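Local coordinates for protein acyl-CoA dehydrogenase (Mycobacterium thermoresistibile, PDB 3NF4) that probably catalyses the alpha,beta-dehydrogenation of acyl-CoA thioesters, passing electrons to a bound flavin adenine dinucleotide, at residues W91-V96 / H213-T218; M9-L14 / T302-Y307; E68-G73 / R119-M124; G156-N161 / S190-P195. All blocks are in the same frame, centred on the assembly; numbering follows the deposited sequence.

Contact 1 of 4, residues W91-V96 / H213-T218; sequences WASVAV and HAVPTT
S93 OG meets V215 N directly but weakly, and V215 O through a water. The hydroxyl oxygen accepts a weak hydrogen bond from V215 N at 3.5 Å, long but nearly straight (165° at the hydrogen). The same S93 OG donates to a water 2.7 Å away, and that water passes a hydrogen to V215 O, also at 2.7 Å. One oxygen thus acts as acceptor and donor at once, a task that suits serine, whose short side chain lets the loop come close to the first turn of the helix. V215 CG2 lies 3.6 Å from S93 OG; the first torsion of V215, 177°, sends CG1 away from the backbone N and leaves CG2 on the N side, next to the hydroxyl.

Beside this polar patch, the benzo part of W91 meets the methyl of A214, W91 CZ2 to A214 CB 3.6 Å, at an oblique approach. A small alanine fits beside so broad a ring, and V94 CG2 lies over one face of the indole near its rim.

The second shell is dominated by E43. Its carboxylate takes hydrogen bonds from W91 NE1, A214 N and H213 N, so a single acid probably helps to position the indole and the turn it rests on. W91 occupies the N-cap position of helix 92-104, while 213-218 leads into strand 217-228, where T217 touches FAD. Helix 39-45 carries E43, A95 packs on helix 77-88, and A92 and V96 pack on helix 357-367, so the contact joins the helical N-terminal domain to the beta middle domain.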
loop_
_atom_site.group_PDB
_atom_site.type_symbol
_atom_site.label_atom_id
_atom_site.label_comp_id
_atom_site.label_asym_id
_atom_site.label_seq_id
_atom_site.Cartn_x
_atom_site.Cartn_y
_atom_site.Cartn_z
ATOM N N TRP A 91 -15.833 -22.560 -9.563
ATOM C CA TRP A 91 -15.527 -22.282 -10.984
ATOM C C TRP A 91 -15.820 -20.845 -11.359
ATOM O O TRP A 91 -16.976 -20.536 -11.700
ATOM C CB TRP A 91 -16.353 -23.202 -11.905
ATOM C CG TRP A 91 -15.780 -23.408 -13.302
ATOM C CD1 TRP A 91 -14.918 -22.576 -13.990
ATOM C CD2 TRP A 91 -16.063 -24.507 -14.192
ATOM N NE1 TRP A 91 -14.623 -23.117 -15.222
ATOM C CE2 TRP A 91 -15.320 -24.288 -15.379
ATOM C CE3 TRP A 91 -16.862 -25.658 -14.094
ATOM C CZ2 TRP A 91 -15.351 -25.181 -16.458
ATOM C CZ3 TRP A 91 -16.902 -26.542 -15.167
ATOM C CH2 TRP A 91 -16.150 -26.304 -16.334
ATOM N N ALA A 92 -14.786 -19.991 -11.347
ATOM C CA ALA A 92 -14.988 -18.536 -11.549
ATOM C C ALA A 92 -15.617 -18.199 -12.900
ATOM O O ALA A 92 -16.531 -17.375 -12.978
ATOM C CB ALA A 92 -13.661 -17.730 -11.367
ATOM N N SER A 93 -15.120 -18.824 -13.961
ATOM C CA SER A 93 -15.657 -18.585 -15.303
ATOM C C SER A 93 -17.159 -18.871 -15.437
ATOM O O SER A 93 -17.866 -18.130 -16.077
ATOM C CB SER A 93 -14.851 -19.354 -16.347
ATOM O OG SER A 93 -15.413 -19.141 -17.622
ATOM N N VAL A 94 -17.645 -19.923 -14.781
ATOM C CA VAL A 94 -19.056 -20.265 -14.785
ATOM C C VAL A 94 -19.918 -19.237 -14.034
ATOM O O VAL A 94 -21.043 -18.887 -14.468
ATOM C CB VAL A 94 -19.264 -21.705 -14.221
ATOM C CG1 VAL A 94 -20.735 -21.966 -13.844
ATOM C CG2 VAL A 94 -18.763 -22.754 -15.250
ATOM N N ALA A 95 -19.405 -18.737 -12.915
ATOM C CA ALA A 95 -20.173 -17.816 -12.110
ATOM C C ALA A 95 -20.279 -16.448 -12.782
ATOM O O ALA A 95 -21.327 -15.790 -12.714
ATOM C CB ALA A 95 -19.572 -17.713 -10.732
ATOM N N VAL A 96 -19.187 -16.008 -13.422
ATOM C CA VAL A 96 -19.252 -14.835 -14.300
ATOM C C VAL A 96 -20.437 -14.994 -15.297
ATOM O O VAL A 96 -21.283 -14.102 -15.423
ATOM C CB VAL A 96 -17.867 -14.515 -15.000
ATOM C CG1 VAL A 96 -18.010 -13.449 -16.062
ATOM C CG2 VAL A 96 -16.834 -14.028 -13.980
ATOM N N HIS A 213 -10.915 -19.487 -19.178
ATOM C CA HIS A 213 -10.942 -19.970 -20.568
ATOM C C HIS A 213 -12.241 -20.641 -21.015
ATOM O O HIS A 213 -12.560 -20.586 -22.213
ATOM C CB HIS A 213 -9.816 -20.976 -20.818
ATOM C CG HIS A 213 -8.441 -20.459 -20.523
ATOM N ND1 HIS A 213 -7.845 -19.455 -21.258
ATOM C CD2 HIS A 213 -7.520 -20.856 -19.616
ATOM C CE1 HIS A 213 -6.624 -19.233 -20.797
ATOM N NE2 HIS A 213 -6.401 -20.073 -19.800
ATOM N N ALA A 214 -12.967 -21.281 -20.086
ATOM C CA ALA A 214 -14.024 -22.235 -20.438
ATOM C C ALA A 214 -15.219 -21.679 -21.238
ATOM O O ALA A 214 -15.604 -22.252 -22.250
ATOM C CB ALA A 214 -14.514 -22.943 -19.203
ATOM N N VAL A 215 -15.835 -20.613 -20.738
ATOM C CA VAL A 215 -16.920 -19.928 -21.424
ATOM C C VAL A 215 -16.225 -18.927 -22.377
ATOM O O VAL A 215 -15.425 -18.112 -21.915
ATOM C CB VAL A 215 -17.787 -19.143 -20.407
ATOM C CG1 VAL A 215 -18.881 -18.364 -21.098
ATOM C CG2 VAL A 215 -18.393 -20.066 -19.357
ATOM N N PRO A 216 -16.545 -18.969 -23.690
ATOM C CA PRO A 216 -15.788 -18.136 -24.634
ATOM C C PRO A 216 -16.198 -16.650 -24.629
ATOM O O PRO A 216 -17.339 -16.315 -24.321
ATOM C CB PRO A 216 -16.102 -18.781 -25.996
ATOM C CG PRO A 216 -17.492 -19.383 -25.825
ATOM C CD PRO A 216 -17.725 -19.594 -24.326
ATOM N N THR A 217 -15.252 -15.788 -24.988
ATOM C CA THR A 217 -15.467 -14.363 -25.177
ATOM C C THR A 217 -15.203 -14.042 -26.665
ATOM O O THR A 217 -14.106 -14.282 -27.168
ATOM C CB THR A 217 -14.488 -13.551 -24.246
ATOM O OG1 THR A 217 -14.679 -13.941 -22.871
ATOM C CG2 THR A 217 -14.708 -12.044 -24.376
ATOM N N THR A 218 -16.190 -13.508 -27.378
ATOM C CA THR A 218 -16.036 -13.312 -28.845
ATOM C C THR A 218 -16.553 -11.960 -29.352
ATOM O O THR A 218 -17.342 -11.290 -28.671
ATOM C CB THR A 218 -16.755 -14.433 -29.698
ATOM O OG1 THR A 218 -18.166 -14.152 -29.802
ATOM C CG2 THR A 218 -16.530 -15.871 -29.129
HETATM O O HOH W 1 -14.839 -17.204 -19.452
#

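Contact 2 of 4, residues M9-L14 / T302-Y307; sequences MAVDRL and TARATY
V11 sets a methyl in the corner formed by two arginine guanidinium groups, over one face of each. Its CG1 sits over the centre of the R304 guanidinium, 3.7 Å from R304 CZ, and also over the centre of the R13 guanidinium, while V11 CG2 leans on R304 NH2 at 3.8 Å. A branched valine suits the place because its two methyls can cover these broad, flat groups.

The arginines get there by different conformations. R13 leaves its CA with CG beside the backbone N (chi1 -64°) and then runs extended from CG to NE, which brings its end to the R304 side chain. R304 starts toward the loop but bends at chi3 (-54°), turning one face of its guanidinium to V11. The two side chains cross at about a right angle, the guanidinium planes 78° apart, and R13 NH1 comes within 3.5 Å of R304 NE.

E85 probably makes this closeness tolerable: its carboxylate forms salt bridges with R13 NH1 and R304 NH2 and accepts the hydroxyl of Y307, while E86 holds R13 NE. The acids probably offset much of the paired positive charge. D12, turned the other way, bridges to R318 of the third subunit.

The loop 9-14, just ahead of helix 18-35, lies against helix 289-315 through V11 and R304; E85 of helix 77-88 joins the two sides, and helix 247-274 supplies Q263, which touches V11 and bonds R304.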
loop_
_atom_site.group_PDB
_atom_site.type_symbol
_atom_site.label_atom_id
_atom_site.label_comp_id
_atom_site.label_asym_id
_atom_site.label_seq_id
_atom_site.Cartn_x
_atom_site.Cartn_y
_atom_site.Cartn_z
ATOM N N MET A 9 -13.921 -25.362 7.852
ATOM C CA MET A 9 -13.702 -25.234 6.375
ATOM C C MET A 9 -15.033 -25.128 5.614
ATOM O O MET A 9 -15.338 -25.955 4.732
ATOM C CB MET A 9 -12.851 -26.398 5.833
ATOM N N ALA A 10 -15.819 -24.118 5.992
ATOM C CA ALA A 10 -17.035 -23.680 5.282
ATOM C C ALA A 10 -17.465 -22.344 5.903
ATOM O O ALA A 10 -17.447 -22.207 7.116
ATOM C CB ALA A 10 -18.150 -24.712 5.386
ATOM N N VAL A 11 -17.842 -21.373 5.070
ATOM C CA VAL A 11 -18.123 -20.003 5.518
ATOM C C VAL A 11 -19.387 -19.910 6.407
ATOM O O VAL A 11 -20.476 -20.351 6.018
ATOM C CB VAL A 11 -18.217 -19.023 4.304
ATOM C CG1 VAL A 11 -18.515 -17.610 4.753
ATOM C CG2 VAL A 11 -16.936 -19.037 3.486
ATOM N N ASP A 12 -19.228 -19.332 7.593
ATOM C CA ASP A 12 -20.340 -19.093 8.530
ATOM C C ASP A 12 -21.143 -17.861 8.064
ATOM O O ASP A 12 -20.695 -16.715 8.221
ATOM C CB ASP A 12 -19.784 -18.890 9.953
ATOM C CG ASP A 12 -20.869 -18.860 11.025
ATOM O OD1 ASP A 12 -22.063 -19.113 10.722
ATOM O OD2 ASP A 12 -20.528 -18.594 12.201
ATOM N N ARG A 13 -22.325 -18.098 7.496
ATOM C CA ARG A 13 -23.074 -17.033 6.816
ATOM C C ARG A 13 -24.217 -16.396 7.623
ATOM O O ARG A 13 -24.952 -17.080 8.327
ATOM C CB ARG A 13 -23.602 -17.544 5.454
ATOM C CG ARG A 13 -22.496 -17.906 4.448
ATOM C CD ARG A 13 -22.984 -17.952 3.007
ATOM N NE ARG A 13 -21.914 -18.360 2.094
ATOM C CZ ARG A 13 -21.013 -17.525 1.557
ATOM N NH1 ARG A 13 -21.052 -16.210 1.813
ATOM N NH2 ARG A 13 -20.061 -18.007 0.758
ATOM N N LEU A 14 -24.389 -15.087 7.484
ATOM C CA LEU A 14 -25.570 -14.422 8.032
ATOM C C LEU A 14 -26.717 -14.400 7.001
ATOM O O LEU A 14 -26.614 -13.742 5.955
ATOM C CB LEU A 14 -25.232 -12.998 8.483
ATOM C CG LEU A 14 -24.490 -12.754 9.795
ATOM C CD1 LEU A 14 -23.796 -11.376 9.752
ATOM C CD2 LEU A 14 -25.430 -12.798 10.964
ATOM N N THR A 302 -13.711 -8.444 4.985
ATOM C CA THR A 302 -14.016 -7.070 4.646
ATOM C C THR A 302 -14.745 -6.934 3.270
ATOM O O THR A 302 -15.702 -6.170 3.142
ATOM C CB THR A 302 -12.698 -6.287 4.637
ATOM O OG1 THR A 302 -12.264 -6.130 5.996
ATOM C CG2 THR A 302 -12.868 -4.931 4.024
ATOM N N ALA A 303 -14.310 -7.680 2.263
ATOM C CA ALA A 303 -14.977 -7.650 0.955
ATOM C C ALA A 303 -16.403 -8.239 1.027
ATOM O O ALA A 303 -17.330 -7.687 0.430
ATOM C CB ALA A 303 -14.122 -8.368 -0.083
ATOM N N ARG A 304 -16.580 -9.339 1.774
ATOM C CA ARG A 304 -17.910 -9.944 1.949
ATOM C C ARG A 304 -18.893 -8.974 2.640
ATOM O O ARG A 304 -20.007 -8.759 2.142
ATOM C CB ARG A 304 -17.820 -11.254 2.751
ATOM C CG ARG A 304 -19.179 -11.985 2.953
ATOM C CD ARG A 304 -19.086 -13.443 3.498
ATOM N NE ARG A 304 -18.215 -14.300 2.705
ATOM C CZ ARG A 304 -16.998 -14.697 3.077
ATOM N NH1 ARG A 304 -16.501 -14.325 4.255
ATOM N NH2 ARG A 304 -16.282 -15.480 2.272
ATOM N N ALA A 305 -18.482 -8.380 3.766
ATOM C CA ALA A 305 -19.337 -7.414 4.489
ATOM C C ALA A 305 -19.729 -6.166 3.680
ATOM O O ALA A 305 -20.846 -5.663 3.789
ATOM C CB ALA A 305 -18.691 -6.997 5.822
ATOM N N THR A 306 -18.791 -5.669 2.881
ATOM C CA THR A 306 -19.044 -4.536 1.999
ATOM C C THR A 306 -20.102 -4.839 0.901
ATOM O O THR A 306 -21.022 -4.029 0.699
ATOM C CB THR A 306 -17.711 -3.967 1.412
ATOM O OG1 THR A 306 -16.796 -3.710 2.489
ATOM C CG2 THR A 306 -17.977 -2.684 0.717
ATOM N N TYR A 307 -20.028 -5.994 0.237
ATOM C CA TYR A 307 -21.054 -6.258 -0.800
ATOM C C TYR A 307 -22.459 -6.489 -0.206
ATOM O O TYR A 307 -23.477 -6.104 -0.811
ATOM C CB TYR A 307 -20.641 -7.290 -1.899
ATOM C CG TYR A 307 -20.754 -8.779 -1.572
ATOM C CD1 TYR A 307 -22.001 -9.405 -1.511
ATOM C CD2 TYR A 307 -19.622 -9.561 -1.385
ATOM C CE1 TYR A 307 -22.134 -10.749 -1.211
ATOM C CE2 TYR A 307 -19.728 -10.947 -1.097
ATOM C CZ TYR A 307 -21.003 -11.530 -1.002
ATOM O OH TYR A 307 -21.200 -12.880 -0.706
#

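Contact 3 of 4, residues E68-G73 / R119-M124; sequences EEWGGG and RWLPGM
A backbone hydrogen bond from G71 N to E68 O, 2.9 Å long, closes the short 3-10 turn that presents W70 to L121. Across the contact the grip is apolar. L121 CD1 stands over one face of the W70 indole, 4.1 Å from the centroid of the five-membered ring and 15° off its normal, a CH-pi contact. W70 CG is the ring atom nearest L121 CD1, at 4.0 Å, and the two side chains cross at a slant. E69 CG covers the opposite face near the rim, so the indole is held between an aliphatic carbon of its own turn and a leucine of the helix.

Both segments belong to the helical N-terminal domain of the acyl-CoA dehydrogenase fold, where the glycine-rich loop between helices 52-57 and 77-88 lies against the last turns of helix 114-124. P122 has no N-H to give, in keeping with the kink there; W70 O lies 3.8 Å from P122 CA. G71 adopts a positive phi of 101° at which a CB would press on the preceding carbonyl, and glycine avoids this. L109 of helix 106-111 touches both W70 and L121, and L125 also packs on the indole.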
loop_
_atom_site.group_PDB
_atom_site.type_symbol
_atom_site.label_atom_id
_atom_site.label_comp_id
_atom_site.label_asym_id
_atom_site.label_seq_id
_atom_site.Cartn_x
_atom_site.Cartn_y
_atom_site.Cartn_z
ATOM N N GLU A 68 -41.404 -14.097 -9.013
ATOM C CA GLU A 68 -42.055 -15.373 -9.250
ATOM C C GLU A 68 -43.161 -15.314 -10.302
ATOM O O GLU A 68 -43.372 -16.296 -10.992
ATOM C CB GLU A 68 -42.611 -15.948 -7.949
ATOM C CG GLU A 68 -41.554 -16.269 -6.903
ATOM C CD GLU A 68 -42.162 -16.816 -5.622
ATOM O OE1 GLU A 68 -42.900 -17.830 -5.705
ATOM O OE2 GLU A 68 -41.903 -16.235 -4.536
ATOM N N GLU A 69 -43.846 -14.174 -10.432
ATOM C CA GLU A 69 -44.942 -14.033 -11.411
ATOM C C GLU A 69 -44.466 -14.213 -12.847
ATOM O O GLU A 69 -45.280 -14.392 -13.762
ATOM C CB GLU A 69 -45.661 -12.685 -11.273
ATOM C CG GLU A 69 -44.980 -11.519 -11.998
ATOM C CD GLU A 69 -45.676 -10.182 -11.775
ATOM O OE1 GLU A 69 -46.898 -10.073 -12.053
ATOM O OE2 GLU A 69 -44.983 -9.236 -11.323
ATOM N N TRP A 70 -43.146 -14.152 -13.032
ATOM C CA TRP A 70 -42.531 -14.372 -14.338
ATOM C C TRP A 70 -41.676 -15.641 -14.381
ATOM O O TRP A 70 -41.015 -15.902 -15.390
ATOM C CB TRP A 70 -41.694 -13.152 -14.752
ATOM C CG TRP A 70 -42.489 -11.879 -14.911
ATOM C CD1 TRP A 70 -42.346 -10.723 -14.193
ATOM C CD2 TRP A 70 -43.544 -11.641 -15.849
ATOM N NE1 TRP A 70 -43.240 -9.779 -14.626
ATOM C CE2 TRP A 70 -43.991 -10.315 -15.643
ATOM C CE3 TRP A 70 -44.159 -12.422 -16.847
ATOM C CZ2 TRP A 70 -45.034 -9.749 -16.395
ATOM C CZ3 TRP A 70 -45.193 -11.858 -17.601
ATOM C CH2 TRP A 70 -45.619 -10.532 -17.365
ATOM N N GLY A 71 -41.671 -16.418 -13.295
ATOM C CA GLY A 71 -40.853 -17.640 -13.230
ATOM C C GLY A 71 -39.524 -17.626 -12.463
ATOM O O GLY A 71 -38.829 -18.652 -12.410
ATOM N N GLY A 72 -39.159 -16.490 -11.859
ATOM C CA GLY A 72 -37.971 -16.436 -11.008
ATOM C C GLY A 72 -38.216 -17.022 -9.622
ATOM O O GLY A 72 -39.319 -17.462 -9.312
ATOM N N GLY A 73 -37.188 -17.014 -8.776
ATOM C CA GLY A 73 -37.301 -17.545 -7.416
ATOM C C GLY A 73 -37.660 -16.514 -6.353
ATOM O O GLY A 73 -37.844 -16.864 -5.179
ATOM N N ARG A 119 -44.528 -12.587 -24.022
ATOM C CA ARG A 119 -43.843 -13.370 -25.055
ATOM C C ARG A 119 -42.593 -14.123 -24.558
ATOM O O ARG A 119 -42.506 -15.361 -24.686
ATOM C CB ARG A 119 -43.442 -12.477 -26.238
ATOM C CG ARG A 119 -44.516 -12.256 -27.288
ATOM C CD ARG A 119 -44.019 -11.384 -28.456
ATOM N NE ARG A 119 -43.236 -12.140 -29.438
ATOM C CZ ARG A 119 -43.232 -11.900 -30.752
ATOM N NH1 ARG A 119 -43.983 -10.929 -31.265
ATOM N NH2 ARG A 119 -42.483 -12.643 -31.562
ATOM N N TRP A 120 -41.641 -13.378 -23.983
ATOM C CA TRP A 120 -40.253 -13.865 -23.873
ATOM C C TRP A 120 -39.688 -14.185 -22.482
ATOM O O TRP A 120 -38.816 -15.061 -22.353
ATOM C CB TRP A 120 -39.320 -12.906 -24.607
ATOM C CG TRP A 120 -39.472 -12.922 -26.107
ATOM C CD1 TRP A 120 -39.338 -14.005 -26.941
ATOM C CD2 TRP A 120 -39.746 -11.798 -26.950
ATOM N NE1 TRP A 120 -39.520 -13.619 -28.248
ATOM C CE2 TRP A 120 -39.767 -12.270 -28.282
ATOM C CE3 TRP A 120 -39.974 -10.434 -26.710
ATOM C CZ2 TRP A 120 -40.006 -11.425 -29.371
ATOM C CZ3 TRP A 120 -40.212 -9.595 -27.789
ATOM C CH2 TRP A 120 -40.229 -10.094 -29.104
ATOM N N LEU A 121 -40.163 -13.478 -21.456
ATOM C CA LEU A 121 -39.606 -13.611 -20.102
ATOM C C LEU A 121 -39.676 -15.010 -19.502
ATOM O O LEU A 121 -38.694 -15.471 -18.926
ATOM C CB LEU A 121 -40.181 -12.571 -19.125
ATOM C CG LEU A 121 -39.393 -11.278 -18.869
ATOM C CD1 LEU A 121 -39.968 -10.538 -17.677
ATOM C CD2 LEU A 121 -37.902 -11.528 -18.637
ATOM N N PRO A 122 -40.821 -15.701 -19.646
ATOM C CA PRO A 122 -40.889 -17.027 -19.012
ATOM C C PRO A 122 -39.875 -18.042 -19.539
ATOM O O PRO A 122 -39.378 -18.854 -18.759
ATOM C CB PRO A 122 -42.341 -17.473 -19.273
ATOM C CG PRO A 122 -43.107 -16.175 -19.346
ATOM C CD PRO A 122 -42.152 -15.248 -20.097
ATOM N N GLY A 123 -39.578 -17.999 -20.836
ATOM C CA GLY A 123 -38.534 -18.846 -21.421
ATOM C C GLY A 123 -37.113 -18.510 -20.958
ATOM O O GLY A 123 -36.282 -19.400 -20.765
ATOM N N MET A 124 -36.829 -17.225 -20.773
ATOM C CA MET A 124 -35.515 -16.805 -20.263
ATOM C C MET A 124 -35.247 -17.342 -18.848
ATOM O O MET A 124 -34.131 -17.795 -18.551
ATOM C CB MET A 124 -35.374 -15.281 -20.323
ATOM C CG MET A 124 -35.369 -14.759 -21.761
ATOM S SD MET A 124 -36.089 -13.127 -21.935
ATOM C CE MET A 124 -34.755 -12.055 -21.432
#

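Contact 4 of 4, residues G156-N161 / S190-P195; sequences GGYVIN and SCFLVP
Y158 meets F192 across the interface of two strands whose CA atoms are 10.2 Å apart at these residues. From CB, which points toward the other strand, chi1 of -63° puts the ring carbon CG beside the backbone N and swings the phenol out with one face to F192. Y158 CG has F192 CZ 4.0 Å away. Y158 CD2 makes the closest approach, 3.6 Å to F192 CE1, and Y158 CE2 follows at 3.9 Å from F192 CE1. The phenylalanine comes in edge first, giving a T-shaped pair with ring centroids 5.2 Å apart and planes at 77°.

The two rings belong to different sheets of the beta-sheet middle domain found in acyl-CoA dehydrogenases: Y158 is on strand 157-168 of the antiparallel sheet, F192 on strand 189-195 of the mixed one, and the pair packs between them. I160 and V194 also point inward here, each touching L178 of strand 175-181. Beyond the rings, at the tip, Y158 OH makes hydrogen bonds with R232 and E236. Tyrosine therefore suits the site twice over, its ring face taking the phenylalanine edge and its hydroxyl meeting two charged residues, while F192, wholly apolar, also rests on A151 of strand 150-154.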
loop_
_atom_site.group_PDB
_atom_site.type_symbol
_atom_site.label_atom_id
_atom_site.label_comp_id
_atom_site.label_asym_id
_atom_site.label_seq_id
_atom_site.Cartn_x
_atom_site.Cartn_y
_atom_site.Cartn_z
ATOM N N GLY A 156 -41.463 -1.135 -41.023
ATOM C CA GLY A 156 -41.740 -2.076 -39.931
ATOM C C GLY A 156 -40.517 -2.750 -39.300
ATOM O O GLY A 156 -40.536 -3.962 -39.029
ATOM N N GLY A 157 -39.446 -1.993 -39.071
ATOM C CA GLY A 157 -38.267 -2.581 -38.425
ATOM C C GLY A 157 -37.010 -1.748 -38.418
ATOM O O GLY A 157 -37.067 -0.519 -38.392
ATOM N N TYR A 158 -35.868 -2.430 -38.425
ATOM C CA TYR A 158 -34.572 -1.765 -38.500
ATOM C C TYR A 158 -33.603 -2.623 -39.280
ATOM O O TYR A 158 -33.761 -3.847 -39.346
ATOM C CB TYR A 158 -34.001 -1.513 -37.097
ATOM C CG TYR A 158 -34.816 -0.588 -36.227
ATOM C CD1 TYR A 158 -34.535 0.774 -36.173
ATOM C CD2 TYR A 158 -35.869 -1.075 -35.455
ATOM C CE1 TYR A 158 -35.284 1.629 -35.378
ATOM C CE2 TYR A 158 -36.622 -0.227 -34.662
ATOM C CZ TYR A 158 -36.323 1.122 -34.629
ATOM O OH TYR A 158 -37.063 1.964 -33.839
ATOM N N VAL A 159 -32.595 -1.983 -39.866
ATOM C CA VAL A 159 -31.457 -2.718 -40.419
ATOM C C VAL A 159 -30.163 -2.388 -39.667
ATOM O O VAL A 159 -29.804 -1.215 -39.502
ATOM C CB VAL A 159 -31.336 -2.587 -41.977
ATOM C CG1 VAL A 159 -30.769 -1.237 -42.406
ATOM C CG2 VAL A 159 -30.507 -3.734 -42.542
ATOM N N ILE A 160 -29.492 -3.437 -39.189
ATOM C CA ILE A 160 -28.286 -3.303 -38.358
ATOM C C ILE A 160 -26.995 -3.588 -39.156
ATOM O O ILE A 160 -26.807 -4.700 -39.670
ATOM C CB ILE A 160 -28.328 -4.252 -37.128
ATOM C CG1 ILE A 160 -29.654 -4.147 -36.371
ATOM C CG2 ILE A 160 -27.145 -3.972 -36.178
ATOM C CD1 ILE A 160 -29.962 -5.383 -35.554
ATOM N N ASN A 161 -26.113 -2.592 -39.247
ATOM C CA ASN A 161 -24.786 -2.792 -39.831
ATOM C C ASN A 161 -23.651 -2.392 -38.871
ATOM O O ASN A 161 -23.515 -1.215 -38.503
ATOM C CB ASN A 161 -24.650 -2.061 -41.175
ATOM C CG ASN A 161 -25.671 -2.542 -42.219
ATOM O OD1 ASN A 161 -25.519 -3.616 -42.820
ATOM N ND2 ASN A 161 -26.721 -1.743 -42.431
ATOM N N SER A 190 -30.410 3.002 -28.867
ATOM C CA SER A 190 -31.562 2.141 -28.570
ATOM C C SER A 190 -31.140 0.717 -28.214
ATOM O O SER A 190 -30.063 0.269 -28.611
ATOM C CB SER A 190 -32.552 2.103 -29.761
ATOM O OG SER A 190 -33.196 3.355 -29.975
ATOM N N CYS A 191 -32.019 0.025 -27.489
ATOM C CA CYS A 191 -31.838 -1.354 -27.043
ATOM C C CYS A 191 -32.678 -2.382 -27.855
ATOM O O CYS A 191 -33.809 -2.093 -28.238
ATOM C CB CYS A 191 -32.187 -1.425 -25.557
ATOM S SG CYS A 191 -31.959 -3.030 -24.769
ATOM N N PHE A 192 -32.117 -3.573 -28.099
ATOM C CA PHE A 192 -32.745 -4.624 -28.918
ATOM C C PHE A 192 -32.599 -6.024 -28.335
ATOM O O PHE A 192 -31.519 -6.394 -27.873
ATOM C CB PHE A 192 -32.135 -4.651 -30.332
ATOM C CG PHE A 192 -32.485 -3.465 -31.163
ATOM C CD1 PHE A 192 -33.660 -3.447 -31.904
ATOM C CD2 PHE A 192 -31.651 -2.360 -31.195
ATOM C CE1 PHE A 192 -34.002 -2.340 -32.662
ATOM C CE2 PHE A 192 -31.978 -1.250 -31.949
ATOM C CZ PHE A 192 -33.158 -1.239 -32.688
ATOM N N LEU A 193 -33.671 -6.811 -28.382
ATOM C CA LEU A 193 -33.588 -8.234 -28.045
ATOM C C LEU A 193 -33.404 -9.055 -29.325
ATOM O O LEU A 193 -34.319 -9.165 -30.155
ATOM C CB LEU A 193 -34.787 -8.699 -27.206
ATOM C CG LEU A 193 -34.809 -10.170 -26.757
ATOM C CD1 LEU A 193 -33.792 -10.456 -25.663
ATOM C CD2 LEU A 193 -36.198 -10.589 -26.277
ATOM N N VAL A 194 -32.204 -9.617 -29.472
ATOM C CA VAL A 194 -31.750 -10.287 -30.696
ATOM C C VAL A 194 -31.709 -11.797 -30.473
ATOM O O VAL A 194 -31.005 -12.255 -29.580
ATOM C CB VAL A 194 -30.327 -9.803 -31.098
ATOM C CG1 VAL A 194 -29.791 -10.571 -32.305
ATOM C CG2 VAL A 194 -30.309 -8.301 -31.353
ATOM N N PRO A 195 -32.457 -12.574 -31.283
ATOM C CA PRO A 195 -32.429 -14.031 -31.144
ATOM C C PRO A 195 -31.163 -14.636 -31.753
ATOM O O PRO A 195 -30.519 -14.002 -32.603
ATOM C CB PRO A 195 -33.657 -14.476 -31.940
ATOM C CG PRO A 195 -33.782 -13.438 -33.016
ATOM C CD PRO A 195 -33.328 -12.139 -32.392
#

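Contact 2 ties the first modelled residues to helix 289-315 of the C-terminal domain, so its two ends enclose all the other segments along the chain. The segments of contacts 1 and 3 alternate: 68-73, 91-96, 119-124, then 213-218. Contact 4, which falls between 119-124 and 213-218, lies wholly within the middle domain, about 27 Å from contact 1 between centres, though both reach the same antiparallel sheet through neighbouring strands 157-168 and 217-228. Contacts 3 and 4 touch, W120 CE3 to L193 CD2 at 3.8 Å, joining N-terminal helices to the beta domain. Contacts 2 and 4, about 42 Å apart between centres, lie on opposite sides of the chain's centre; contact 1, its centre about 9 Å from that point, includes T217, which touches FAD.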